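Local coordinates for protein acetylxylan esterase / glucomannan deacetylase (Cellvibrio japonicus, PDB 2W9X) that removes acetyl groups from plant cell-wall polysaccharides, deacetylating xylan and, with a large preference, glucomannan, at residues P29-G34 / P139-Q144; F77-D82 / V87-P92; H107-E112 / L125-D130; G157-S162 / S176-G181. All blocks are in the same frame, centred on the assembly; numbering follows the deposited sequence.

Contact 1. Residues P29-G34 / P139-Q144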
loop_
_atom_site.group_PDB
_atom_site.type_symbol
_atom_site.label_atom_id
_atom_site.label_comp_id
_atom_site.label_asym_id
_atom_site.label_seq_id
_atom_site.Cartn_x
_atom_site.Cartn_y
_atom_site.Cartn_z
ATOM N N PRO B 29 32.449 2.479 25.314
ATOM C CA PRO B 29 31.112 2.899 24.868
ATOM C C PRO B 29 30.592 1.994 23.757
ATOM O O PRO B 29 31.345 1.621 22.850
ATOM C CB PRO B 29 31.329 4.322 24.328
ATOM C CG PRO B 29 32.813 4.495 24.215
ATOM C CD PRO B 29 33.438 3.568 25.208
ATOM N N LEU B 30 29.310 1.648 23.842
ATOM C CA LEU B 30 28.703 0.727 22.905
ATOM C C LEU B 30 27.345 1.238 22.429
ATOM O O LEU B 30 26.767 2.162 23.027
ATOM C CB LEU B 30 28.615 -0.681 23.524
ATOM C CG LEU B 30 27.366 -1.321 24.144
ATOM C CD1 LEU B 30 27.798 -2.572 24.886
ATOM C CD2 LEU B 30 26.590 -0.410 25.065
ATOM N N HIS B 31 26.877 0.643 21.334
ATOM C CA HIS B 31 25.579 0.913 20.732
ATOM C C HIS B 31 24.788 -0.392 20.713
ATOM O O HIS B 31 25.344 -1.449 20.414
ATOM C CB HIS B 31 25.771 1.436 19.303
ATOM C CG HIS B 31 24.510 1.479 18.490
ATOM N ND1 HIS B 31 23.567 2.475 18.631
ATOM C CD2 HIS B 31 24.041 0.654 17.528
ATOM C CE1 HIS B 31 22.573 2.264 17.785
ATOM N NE2 HIS B 31 22.835 1.161 17.106
ATOM N N ILE B 32 23.503 -0.308 21.043
ATOM C CA ILE B 32 22.633 -1.486 21.138
ATOM C C ILE B 32 21.540 -1.473 20.079
ATOM O O ILE B 32 20.838 -0.471 19.902
ATOM C CB ILE B 32 21.951 -1.602 22.530
ATOM C CG1 ILE B 32 22.986 -1.639 23.649
ATOM C CG2 ILE B 32 21.033 -2.833 22.582
ATOM C CD1 ILE B 32 22.609 -0.783 24.869
ATOM N N GLY B 33 21.415 -2.594 19.375
ATOM C CA GLY B 33 20.251 -2.851 18.550
ATOM C C GLY B 33 19.332 -3.876 19.188
ATOM O O GLY B 33 19.784 -4.896 19.714
ATOM N N GLY B 34 18.032 -3.598 19.152
ATOM C CA GLY B 34 17.060 -4.532 19.685
ATOM C C GLY B 34 16.753 -4.254 21.140
ATOM O O GLY B 34 17.451 -3.460 21.806
ATOM N N PRO B 139 28.006 4.106 15.532
ATOM C CA PRO B 139 27.063 4.417 14.456
ATOM C C PRO B 139 25.938 5.350 14.907
ATOM O O PRO B 139 25.343 5.146 15.972
ATOM C CB PRO B 139 26.501 3.047 14.073
ATOM C CG PRO B 139 27.495 2.060 14.598
ATOM C CD PRO B 139 28.013 2.664 15.843
ATOM N N LYS B 140 25.683 6.378 14.101
ATOM C CA LYS B 140 24.615 7.343 14.353
ATOM C C LYS B 140 23.560 7.187 13.257
ATOM O O LYS B 140 23.392 8.061 12.413
ATOM N N ARG B 141 22.861 6.066 13.277
ATOM C CA ARG B 141 21.891 5.749 12.224
ATOM C C ARG B 141 20.581 6.512 12.435
ATOM O O ARG B 141 19.949 6.395 13.487
ATOM C CB ARG B 141 21.651 4.233 12.149
ATOM C CG ARG B 141 22.929 3.428 12.147
ATOM C CD ARG B 141 22.706 1.963 11.858
ATOM N NE ARG B 141 23.991 1.310 11.593
ATOM C CZ ARG B 141 24.623 0.504 12.445
ATOM N NH1 ARG B 141 24.077 0.215 13.626
ATOM N NH2 ARG B 141 25.815 -0.010 12.118
ATOM N N LYS B 142 20.198 7.317 11.445
ATOM C CA LYS B 142 18.960 8.091 11.517
ATOM C C LYS B 142 17.785 7.189 11.177
ATOM O O LYS B 142 16.699 7.316 11.747
ATOM C CB LYS B 142 19.002 9.295 10.572
ATOM N N ARG B 143 18.020 6.264 10.257
ATOM C CA ARG B 143 16.996 5.328 9.820
ATOM C C ARG B 143 16.773 4.249 10.863
ATOM O O ARG B 143 17.727 3.725 11.455
ATOM C CB ARG B 143 17.380 4.708 8.486
ATOM C CG ARG B 143 17.528 5.730 7.398
ATOM C CD ARG B 143 18.199 5.141 6.197
ATOM N NE ARG B 143 18.364 6.161 5.170
ATOM C CZ ARG B 143 18.823 5.933 3.947
ATOM N NH1 ARG B 143 19.178 4.713 3.576
ATOM N NH2 ARG B 143 18.927 6.939 3.093
ATOM N N GLN B 144 15.498 3.959 11.102
ATOM C CA GLN B 144 15.076 2.931 12.042
ATOM C C GLN B 144 13.902 2.154 11.451
ATOM O O GLN B 144 12.953 2.746 10.912
ATOM C CB GLN B 144 14.665 3.551 13.375
ATOM C CG GLN B 144 15.777 4.234 14.156
ATOM C CD GLN B 144 15.277 4.783 15.477
ATOM O OE1 GLN B 144 14.069 4.986 15.664
ATOM N NE2 GLN B 144 16.196 5.019 16.403
#
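The imidazole of His31 reaches across to 139-144 and lies over the backbone carbonyl of Pro139, whose O sits 4.1 Å above the ring plane, shifted toward the rim. The same ring is approached obliquely by the guanidinium of Arg141, with NE2 of His31 and NH1 of Arg141 3.8 Å apart and the two planes 69° from each other, so the pair is neither stacked nor directly bonded. What draws them together is a shared acceptor: OD1 of Asp191 takes a hydrogen bond from His31 NE2 and a salt bridge from Arg141 NH1. Glu58 and Asp189 also pair with this arginine and compensate its charge. With CG beside the backbone N, the extended chain of Arg141 carries its guanidinium alongside Pro139, whose CB stands 3.5 Å above the centre of the guanidinium plane. CB of His31 meets CD of the same proline at 4.3 Å. Little surface is buried, and the touching residues are all partly exposed. Strand 31-33 pairs with strand 56-62 of the N-terminal beta domain, while 139-144 is the linker running from strand 134-135 into strand 144-149 of the esterase domain's parallel sheet.

Contact 2. Residues F77-D82 / V87-P92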
loop_
_atom_site.group_PDB
_atom_site.type_symbol
_atom_site.label_atom_id
_atom_site.label_comp_id
_atom_site.label_asym_id
_atom_site.label_seq_id
_atom_site.Cartn_x
_atom_site.Cartn_y
_atom_site.Cartn_z
ATOM N N PHE B 77 26.001 -16.816 18.598
ATOM C CA PHE B 77 26.266 -15.459 18.143
ATOM C C PHE B 77 27.209 -15.520 16.969
ATOM O O PHE B 77 27.953 -16.483 16.814
ATOM C CB PHE B 77 27.003 -14.638 19.225
ATOM C CG PHE B 77 26.218 -14.411 20.479
ATOM C CD1 PHE B 77 25.453 -13.256 20.633
ATOM C CD2 PHE B 77 26.267 -15.333 21.519
ATOM C CE1 PHE B 77 24.727 -13.029 21.805
ATOM C CE2 PHE B 77 25.555 -15.115 22.694
ATOM C CZ PHE B 77 24.785 -13.962 22.839
ATOM N N ARG B 78 27.207 -14.467 16.162
ATOM C CA ARG B 78 28.368 -14.202 15.334
ATOM C C ARG B 78 29.020 -12.862 15.689
ATOM O O ARG B 78 28.347 -11.910 16.132
ATOM C CB ARG B 78 28.069 -14.361 13.832
ATOM C CG ARG B 78 27.184 -13.302 13.231
ATOM C CD ARG B 78 26.717 -13.680 11.829
ATOM N NE ARG B 78 26.011 -12.539 11.239
ATOM C CZ ARG B 78 25.473 -12.510 10.029
ATOM N NH1 ARG B 78 24.879 -11.400 9.617
ATOM N NH2 ARG B 78 25.524 -13.575 9.237
ATOM N N LEU B 79 30.340 -12.824 15.531
ATOM C CA LEU B 79 31.135 -11.638 15.813
ATOM C C LEU B 79 31.753 -11.115 14.526
ATOM O O LEU B 79 32.442 -11.843 13.821
ATOM C CB LEU B 79 32.217 -11.958 16.851
ATOM C CG LEU B 79 33.191 -10.869 17.314
ATOM C CD1 LEU B 79 32.455 -9.787 18.072
ATOM C CD2 LEU B 79 34.260 -11.485 18.206
ATOM N N ILE B 80 31.499 -9.845 14.228
ATOM C CA ILE B 80 31.987 -9.240 12.999
ATOM C C ILE B 80 32.998 -8.133 13.311
ATOM O O ILE B 80 32.629 -7.062 13.806
ATOM C CB ILE B 80 30.819 -8.714 12.128
ATOM C CG1 ILE B 80 29.781 -9.825 11.898
ATOM C CG2 ILE B 80 31.337 -8.145 10.811
ATOM C CD1 ILE B 80 28.440 -9.348 11.324
ATOM N N VAL B 81 34.271 -8.419 13.023
ATOM C CA VAL B 81 35.366 -7.480 13.233
ATOM C C VAL B 81 35.748 -6.854 11.889
ATOM O O VAL B 81 36.187 -7.557 10.978
ATOM C CB VAL B 81 36.592 -8.179 13.887
ATOM C CG1 VAL B 81 37.763 -7.207 14.057
ATOM C CG2 VAL B 81 36.215 -8.772 15.233
ATOM N N ASP B 82 35.557 -5.537 11.776
ATOM C CA ASP B 82 35.875 -4.759 10.562
ATOM C C ASP B 82 35.264 -5.301 9.247
ATOM O O ASP B 82 34.034 -5.352 9.079
ATOM C CB ASP B 82 37.396 -4.572 10.437
ATOM C CG ASP B 82 37.978 -3.795 11.598
ATOM O OD1 ASP B 82 37.451 -2.705 11.903
ATOM O OD2 ASP B 82 38.960 -4.272 12.207
ATOM N N VAL B 87 32.724 -14.634 12.829
ATOM C CA VAL B 87 33.180 -15.791 13.591
ATOM C C VAL B 87 32.068 -16.243 14.552
ATOM O O VAL B 87 31.466 -15.422 15.264
ATOM C CB VAL B 87 34.597 -15.545 14.255
ATOM C CG1 VAL B 87 34.622 -14.273 15.072
ATOM C CG2 VAL B 87 35.069 -16.740 15.079
ATOM N N VAL B 88 31.775 -17.543 14.528
ATOM C CA VAL B 88 30.704 -18.136 15.343
ATOM C C VAL B 88 31.102 -18.266 16.824
ATOM O O VAL B 88 32.169 -18.800 17.151
ATOM C CB VAL B 88 30.271 -19.526 14.788
ATOM C CG1 VAL B 88 29.250 -20.197 15.697
ATOM C CG2 VAL B 88 29.689 -19.383 13.397
ATOM N N ILE B 89 30.233 -17.772 17.708
ATOM C CA ILE B 89 30.379 -17.970 19.151
ATOM C C ILE B 89 29.138 -18.688 19.686
ATOM O O ILE B 89 28.046 -18.119 19.759
ATOM C CB ILE B 89 30.643 -16.647 19.890
ATOM C CG1 ILE B 89 31.850 -15.926 19.273
ATOM C CG2 ILE B 89 30.890 -16.905 21.369
ATOM C CD1 ILE B 89 31.900 -14.435 19.580
ATOM N N ASN B 90 29.329 -19.948 20.059
ATOM C CA ASN B 90 28.242 -20.873 20.345
ATOM C C ASN B 90 28.029 -21.114 21.842
ATOM O O ASN B 90 28.831 -21.799 22.475
ATOM C CB ASN B 90 28.531 -22.199 19.620
ATOM C CG ASN B 90 27.371 -23.172 19.671
ATOM O OD1 ASN B 90 26.777 -23.401 20.723
ATOM N ND2 ASN B 90 27.052 -23.766 18.525
ATOM N N LYS B 91 26.944 -20.572 22.400
ATOM C CA LYS B 91 26.664 -20.690 23.842
ATOM C C LYS B 91 27.927 -20.511 24.706
ATOM O O LYS B 91 28.338 -21.437 25.418
ATOM C CB LYS B 91 26.000 -22.029 24.160
ATOM C CG LYS B 91 24.671 -22.227 23.498
ATOM C CD LYS B 91 24.084 -23.565 23.874
ATOM C CE LYS B 91 22.659 -23.648 23.397
ATOM N NZ LYS B 91 21.981 -24.875 23.866
ATOM N N PRO B 92 28.549 -19.318 24.645
ATOM C CA PRO B 92 29.803 -19.066 25.367
ATOM C C PRO B 92 29.699 -19.265 26.886
ATOM O O PRO B 92 30.694 -19.581 27.534
ATOM C CB PRO B 92 30.089 -17.593 25.052
ATOM C CG PRO B 92 28.744 -17.017 24.694
ATOM C CD PRO B 92 28.105 -18.118 23.912
#
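Phe77 presents the edge of its ring to strand 87-90: the carbonyl O of Ile89 lies in the ring plane, 3.7 Å from CD2, and CD of Pro92 comes up to that same CD2 at 4.1 Å, the proline crossing the phenyl at about a right angle. With CG beside the backbone N (chi1 -64°), the ring is swung along the partner strand and reaches as far as the proline. Leu79 and Ile89 meet obliquely on the same face, CD1 of Ile89 pressing on CB of Leu79 at 3.7 Å, and from the other neighbour CG1 of Val87 closes on that CB at 3.8 Å. The backbones form an antiparallel beta hairpin, in which Phe77 with Ile89 and Leu79 with Val87 are hydrogen-bonded pairs. Each is joined by two N-H...O bonds, the straightest from Ile89 N to Phe77 O (2.8 Å, 173°). Between them Arg78 and Val88 make a non-hydrogen-bonded pair, their side chains on the other face; between the strands, CA of Arg78 makes a CA-H...O contact with Val87 O at 3.3 Å. The arginine then extends away from the hairpin, its NE held in a salt bridge by Glu112. Phe70 and Leu68 of strand 67-72 cover the Phe77, Leu79 and Ile89 face.

Contact 3. Residues H107-E112 / L125-D130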
loop_
_atom_site.group_PDB
_atom_site.type_symbol
_atom_site.label_atom_id
_atom_site.label_comp_id
_atom_site.label_asym_id
_atom_site.label_seq_id
_atom_site.Cartn_x
_atom_site.Cartn_y
_atom_site.Cartn_z
ATOM N N HIS B 107 39.322 0.115 14.730
ATOM C CA HIS B 107 38.471 -1.071 14.581
ATOM C C HIS B 107 36.988 -0.825 14.844
ATOM O O HIS B 107 36.626 -0.061 15.738
ATOM C CB HIS B 107 38.952 -2.182 15.507
ATOM C CG HIS B 107 40.391 -2.531 15.325
ATOM N ND1 HIS B 107 40.815 -3.515 14.457
ATOM C CD2 HIS B 107 41.509 -2.019 15.891
ATOM C CE1 HIS B 107 42.132 -3.596 14.498
ATOM N NE2 HIS B 107 42.578 -2.702 15.363
ATOM N N ARG B 108 36.141 -1.488 14.056
ATOM C CA ARG B 108 34.695 -1.544 14.297
ATOM C C ARG B 108 34.316 -2.994 14.587
ATOM O O ARG B 108 34.740 -3.898 13.863
ATOM C CB ARG B 108 33.899 -0.998 13.096
ATOM C CG ARG B 108 34.063 0.515 12.898
ATOM C CD ARG B 108 33.090 1.119 11.897
ATOM N NE ARG B 108 33.455 0.851 10.504
ATOM C CZ ARG B 108 32.770 0.059 9.678
ATOM N NH1 ARG B 108 31.668 -0.567 10.090
ATOM N NH2 ARG B 108 33.190 -0.112 8.429
ATOM N N VAL B 109 33.548 -3.217 15.656
ATOM C CA VAL B 109 33.158 -4.573 16.071
ATOM C C VAL B 109 31.647 -4.687 16.321
ATOM O O VAL B 109 31.083 -3.914 17.094
ATOM C CB VAL B 109 33.934 -5.039 17.327
ATOM C CG1 VAL B 109 33.482 -6.423 17.764
ATOM C CG2 VAL B 109 35.446 -5.028 17.077
ATOM N N ARG B 110 31.018 -5.669 15.674
ATOM C CA ARG B 110 29.576 -5.919 15.780
ATOM C C ARG B 110 29.318 -7.362 16.227
ATOM O O ARG B 110 29.748 -8.308 15.564
ATOM C CB ARG B 110 28.912 -5.661 14.419
ATOM C CG ARG B 110 27.388 -5.789 14.387
ATOM C CD ARG B 110 26.855 -5.421 13.015
ATOM N NE ARG B 110 25.408 -5.601 12.913
ATOM C CZ ARG B 110 24.517 -4.615 12.871
ATOM N NH1 ARG B 110 24.899 -3.345 12.920
ATOM N NH2 ARG B 110 23.228 -4.903 12.763
ATOM N N LEU B 111 28.637 -7.520 17.362
ATOM C CA LEU B 111 28.243 -8.835 17.865
ATOM C C LEU B 111 26.748 -9.019 17.607
ATOM O O LEU B 111 25.955 -8.121 17.933
ATOM C CB LEU B 111 28.541 -8.937 19.367
ATOM C CG LEU B 111 27.932 -10.086 20.185
ATOM C CD1 LEU B 111 28.688 -11.395 19.976
ATOM C CD2 LEU B 111 27.864 -9.727 21.678
ATOM N N GLU B 112 26.362 -10.160 17.022
ATOM C CA GLU B 112 24.944 -10.419 16.707
ATOM C C GLU B 112 24.425 -11.742 17.266
ATOM O O GLU B 112 25.044 -12.786 17.092
ATOM C CB GLU B 112 24.705 -10.404 15.183
ATOM C CG GLU B 112 25.050 -9.078 14.490
ATOM C CD GLU B 112 24.931 -9.115 12.979
ATOM O OE1 GLU B 112 24.903 -10.210 12.362
ATOM O OE2 GLU B 112 24.868 -8.019 12.393
ATOM N N LEU B 125 27.839 -8.703 28.900
ATOM C CA LEU B 125 28.435 -7.844 29.921
ATOM C C LEU B 125 29.431 -6.802 29.386
ATOM O O LEU B 125 30.132 -6.163 30.174
ATOM C CB LEU B 125 29.091 -8.695 31.021
ATOM C CG LEU B 125 28.208 -9.610 31.873
ATOM C CD1 LEU B 125 29.011 -10.233 33.008
ATOM C CD2 LEU B 125 27.074 -8.819 32.442
ATOM N N GLY B 126 29.512 -6.641 28.065
ATOM C CA GLY B 126 30.290 -5.540 27.484
ATOM C C GLY B 126 31.578 -5.856 26.742
ATOM O O GLY B 126 32.057 -7.001 26.737
ATOM N N PHE B 127 32.121 -4.803 26.114
ATOM C CA PHE B 127 33.391 -4.826 25.383
ATOM C C PHE B 127 34.509 -4.213 26.231
ATOM O O PHE B 127 34.494 -3.002 26.488
ATOM C CB PHE B 127 33.276 -4.009 24.087
ATOM C CG PHE B 127 32.258 -4.532 23.104
ATOM C CD1 PHE B 127 32.554 -5.620 22.284
ATOM C CD2 PHE B 127 31.020 -3.910 22.969
ATOM C CE1 PHE B 127 31.621 -6.098 21.364
ATOM C CE2 PHE B 127 30.080 -4.380 22.050
ATOM C CZ PHE B 127 30.383 -5.477 21.243
ATOM N N TYR B 128 35.485 -5.039 26.622
ATOM C CA TYR B 128 36.568 -4.625 27.524
ATOM C C TYR B 128 37.931 -4.523 26.827
ATOM O O TYR B 128 38.231 -5.314 25.916
ATOM C CB TYR B 128 36.632 -5.556 28.745
ATOM C CG TYR B 128 35.551 -5.257 29.764
ATOM C CD1 TYR B 128 35.875 -4.733 31.009
ATOM C CD2 TYR B 128 34.200 -5.471 29.467
ATOM C CE1 TYR B 128 34.885 -4.440 31.948
ATOM C CE2 TYR B 128 33.199 -5.176 30.398
ATOM C CZ TYR B 128 33.549 -4.665 31.634
ATOM O OH TYR B 128 32.569 -4.371 32.560
ATOM N N THR B 129 38.742 -3.541 27.257
ATOM C CA THR B 129 40.018 -3.240 26.599
ATOM C C THR B 129 41.127 -2.885 27.595
ATOM O O THR B 129 40.949 -2.961 28.818
ATOM C CB THR B 129 39.888 -2.042 25.613
ATOM O OG1 THR B 129 38.513 -1.912 25.171
ATOM C CG2 THR B 129 40.805 -2.235 24.390
ATOM N N ASP B 130 42.278 -2.521 27.031
ATOM C CA ASP B 130 43.373 -1.887 27.750
ATOM C C ASP B 130 43.053 -0.390 27.876
ATOM O O ASP B 130 42.566 0.222 26.919
ATOM C CB ASP B 130 44.686 -2.094 26.989
#
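Strands 108-112 and 125-128 face each other without sharing a backbone hydrogen bond: their nearest CA atoms, those of Val109 and Phe127, are 9.3 Å apart, a spacing that belongs to two layers of sheet and not to neighbours within one. The gap is bridged by Phe127, whose CA-CB bond points at the other strand. With CG beside its backbone N and anti to the carbonyl carbon (chi1 -62°), the ring stretches over far enough for its outer end to do the touching. CE1 of Phe127 meets CG1 of Val109 at 4.1 Å, and CZ of Phe127 stands 4.3 Å from CB of Leu111. Both aliphatic groups come at the ring obliquely, so it is wedged against two residues that point inward from the same face of their strand. All three are buried, and the contact is wholly apolar. Between Val109 and Leu111, Arg110 points the other way and forms a salt bridge with Glu112, NE to OE2, the acceptor lying near the guanidinium plane and using its anti lone pair; the modelled separation is suspiciously short. Lys186 also pairs with Glu112, and the cations round this buried carboxylate should help keep it ionised. Arg110 has a second acid partner in Glu58. The arrangement is a beta sandwich of the N-terminal domain. Strand 108-113 runs between strands 56-62 and 76-81 in one sheet, strand 122-128 between 47-50 and 67-72 in the other, and Phe57 and Leu68 pack round the Phe127 ring from the two layers.

Contact 4. Residues G157-S162 / S176-G181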
loop_
_atom_site.group_PDB
_atom_site.type_symbol
_atom_site.label_atom_id
_atom_site.label_comp_id
_atom_site.label_asym_id
_atom_site.label_seq_id
_atom_site.Cartn_x
_atom_site.Cartn_y
_atom_site.Cartn_z
ATOM N N GLY B 157 14.526 -22.051 11.331
ATOM C CA GLY B 157 15.133 -23.117 10.547
ATOM C C GLY B 157 15.635 -22.696 9.178
ATOM O O GLY B 157 15.733 -23.537 8.285
ATOM N N ASN B 158 15.980 -21.413 9.015
ATOM C CA ASN B 158 16.194 -20.875 7.663
ATOM C C ASN B 158 17.469 -21.391 6.968
ATOM O O ASN B 158 17.497 -21.511 5.736
ATOM C CB ASN B 158 16.073 -19.334 7.613
ATOM C CG ASN B 158 17.124 -18.613 8.474
ATOM O OD1 ASN B 158 17.906 -19.238 9.177
ATOM N ND2 ASN B 158 17.141 -17.283 8.394
ATOM N N THR B 159 18.505 -21.713 7.744
ATOM C CA THR B 159 19.755 -22.216 7.161
ATOM C C THR B 159 19.829 -23.747 7.148
ATOM O O THR B 159 20.870 -24.309 6.843
ATOM C CB THR B 159 21.012 -21.679 7.895
ATOM O OG1 THR B 159 21.078 -22.271 9.198
ATOM C CG2 THR B 159 20.964 -20.148 8.014
ATOM N N SER B 160 18.746 -24.420 7.510
ATOM C CA SER B 160 18.742 -25.881 7.466
ATOM C C SER B 160 18.676 -26.355 6.021
ATOM O O SER B 160 17.848 -25.854 5.251
ATOM C CB SER B 160 17.557 -26.460 8.235
ATOM O OG SER B 160 17.570 -27.878 8.140
ATOM N N PRO B 161 19.551 -27.317 5.650
ATOM C CA PRO B 161 19.538 -27.954 4.328
ATOM C C PRO B 161 18.384 -28.955 4.215
ATOM O O PRO B 161 18.052 -29.415 3.113
ATOM C CB PRO B 161 20.873 -28.684 4.295
ATOM C CG PRO B 161 21.127 -29.042 5.735
ATOM C CD PRO B 161 20.625 -27.856 6.507
ATOM N N SER B 162 17.777 -29.260 5.364
ATOM C CA SER B 162 16.755 -30.297 5.492
ATOM C C SER B 162 15.467 -29.764 6.121
ATOM O O SER B 162 15.486 -28.908 7.025
ATOM C CB SER B 162 17.295 -31.464 6.329
ATOM O OG SER B 162 16.281 -32.431 6.548
ATOM N N SER B 176 18.655 -15.585 12.722
ATOM C CA SER B 176 17.811 -14.413 12.586
ATOM C C SER B 176 18.438 -13.315 11.731
ATOM O O SER B 176 17.724 -12.527 11.117
ATOM C CB SER B 176 17.434 -13.866 13.969
ATOM O OG SER B 176 16.537 -14.757 14.620
ATOM N N GLN B 177 19.768 -13.267 11.704
ATOM C CA GLN B 177 20.493 -12.219 11.003
ATOM C C GLN B 177 20.476 -12.435 9.493
ATOM O O GLN B 177 20.793 -11.521 8.716
ATOM C CB GLN B 177 21.937 -12.124 11.510
ATOM C CG GLN B 177 22.074 -11.810 13.004
ATOM C CD GLN B 177 21.429 -10.493 13.423
ATOM O OE1 GLN B 177 21.219 -10.257 14.607
ATOM N NE2 GLN B 177 21.130 -9.633 12.464
ATOM N N MET B 178 20.105 -13.646 9.081
ATOM C CA MET B 178 19.883 -13.936 7.659
ATOM C C MET B 178 18.418 -13.958 7.231
ATOM O O MET B 178 18.122 -14.123 6.040
ATOM C CB MET B 178 20.599 -15.202 7.260
ATOM C CG MET B 178 22.067 -14.935 7.335
ATOM S SD MET B 178 22.968 -16.190 6.580
ATOM C CE MET B 178 22.644 -17.516 7.719
ATOM N N ALA B 179 17.513 -13.760 8.189
ATOM C CA ALA B 179 16.114 -13.546 7.857
ATOM C C ALA B 179 15.972 -12.191 7.147
ATOM O O ALA B 179 16.866 -11.352 7.210
ATOM C CB ALA B 179 15.238 -13.616 9.114
ATOM N N PHE B 180 14.821 -11.971 6.511
ATOM C CA PHE B 180 14.611 -10.792 5.665
ATOM C C PHE B 180 14.668 -9.435 6.388
ATOM O O PHE B 180 14.968 -8.416 5.763
ATOM C CB PHE B 180 13.307 -10.933 4.856
ATOM C CG PHE B 180 12.061 -11.086 5.712
ATOM C CD1 PHE B 180 11.431 -9.958 6.283
ATOM C CD2 PHE B 180 11.495 -12.348 5.912
ATOM C CE1 PHE B 180 10.273 -10.090 7.068
ATOM C CE2 PHE B 180 10.346 -12.495 6.680
ATOM C CZ PHE B 180 9.729 -11.352 7.267
ATOM N N GLY B 181 14.402 -9.422 7.692
ATOM C CA GLY B 181 14.375 -8.186 8.462
ATOM C C GLY B 181 15.728 -7.504 8.620
ATOM O O GLY B 181 15.900 -6.368 8.166
#
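Asn158 fills the close-packed side of this contact, bringing its amide ND2 up against the backbone of 176-181, 3.5 Å from Ala179 N and 3.7 Å from Met178 C. These are packing distances, with no hydrogen bond across the two segments. Its CG sits between the backbone N and the carbonyl carbon (chi1 62°), which points ND2 end-on at the Met178-Ala179 peptide, and the CB atoms of both residues lie 4.2 Å from ND2. The nitrogen is nevertheless well satisfied, giving hydrogen bonds to Asp342 OD2 and Asn175 O that fix the rotation of the amide. Asn158 and Thr159 are the central residues of a type I beta turn from Gly157 to Ser160, closed by Ser160 N to Gly157 O at 3.2 Å; opposite, Ala179 is the N-cap of helix 180-187. The turn belongs to the GDSL-type, SGNH hydrolase domain, with the Asn158 side chain about 7 Å from that of His336, inferred to make the likewise inferred nucleophile Ser151 more reactive. Thr159 and Met178 lie on the more exposed side, where the placing of the methionine's end against the threonine methyl is doubtful. The threonine hydroxyl turns elsewhere, hydrogen-bonding to Thr173 O.

How the contacts relate
Contact 3 is the buried one, greasy throughout; contact 2 is partly buried and the only one of the four tied by backbone hydrogen bonds across its segments. They hold adjoining strands: Ile80 N lies 2.7 Å from Arg110 O, and Leu79 CD1 packs on Val109 CG1. Contact 1, at the surface, reaches the same sheet, but its polar groups meet through acids outside it, such as Asp191, and Leu30 CD1 touches Phe127 CD2 of contact 3. Contact 4 stands in the esterase domain, nearest the probable catalytic residues, and relies on an amide bonded to outside partners. Arg78 and Glu112, from contacts 2 and 3, pack against Gln177 of contact 4, bringing the two domains together.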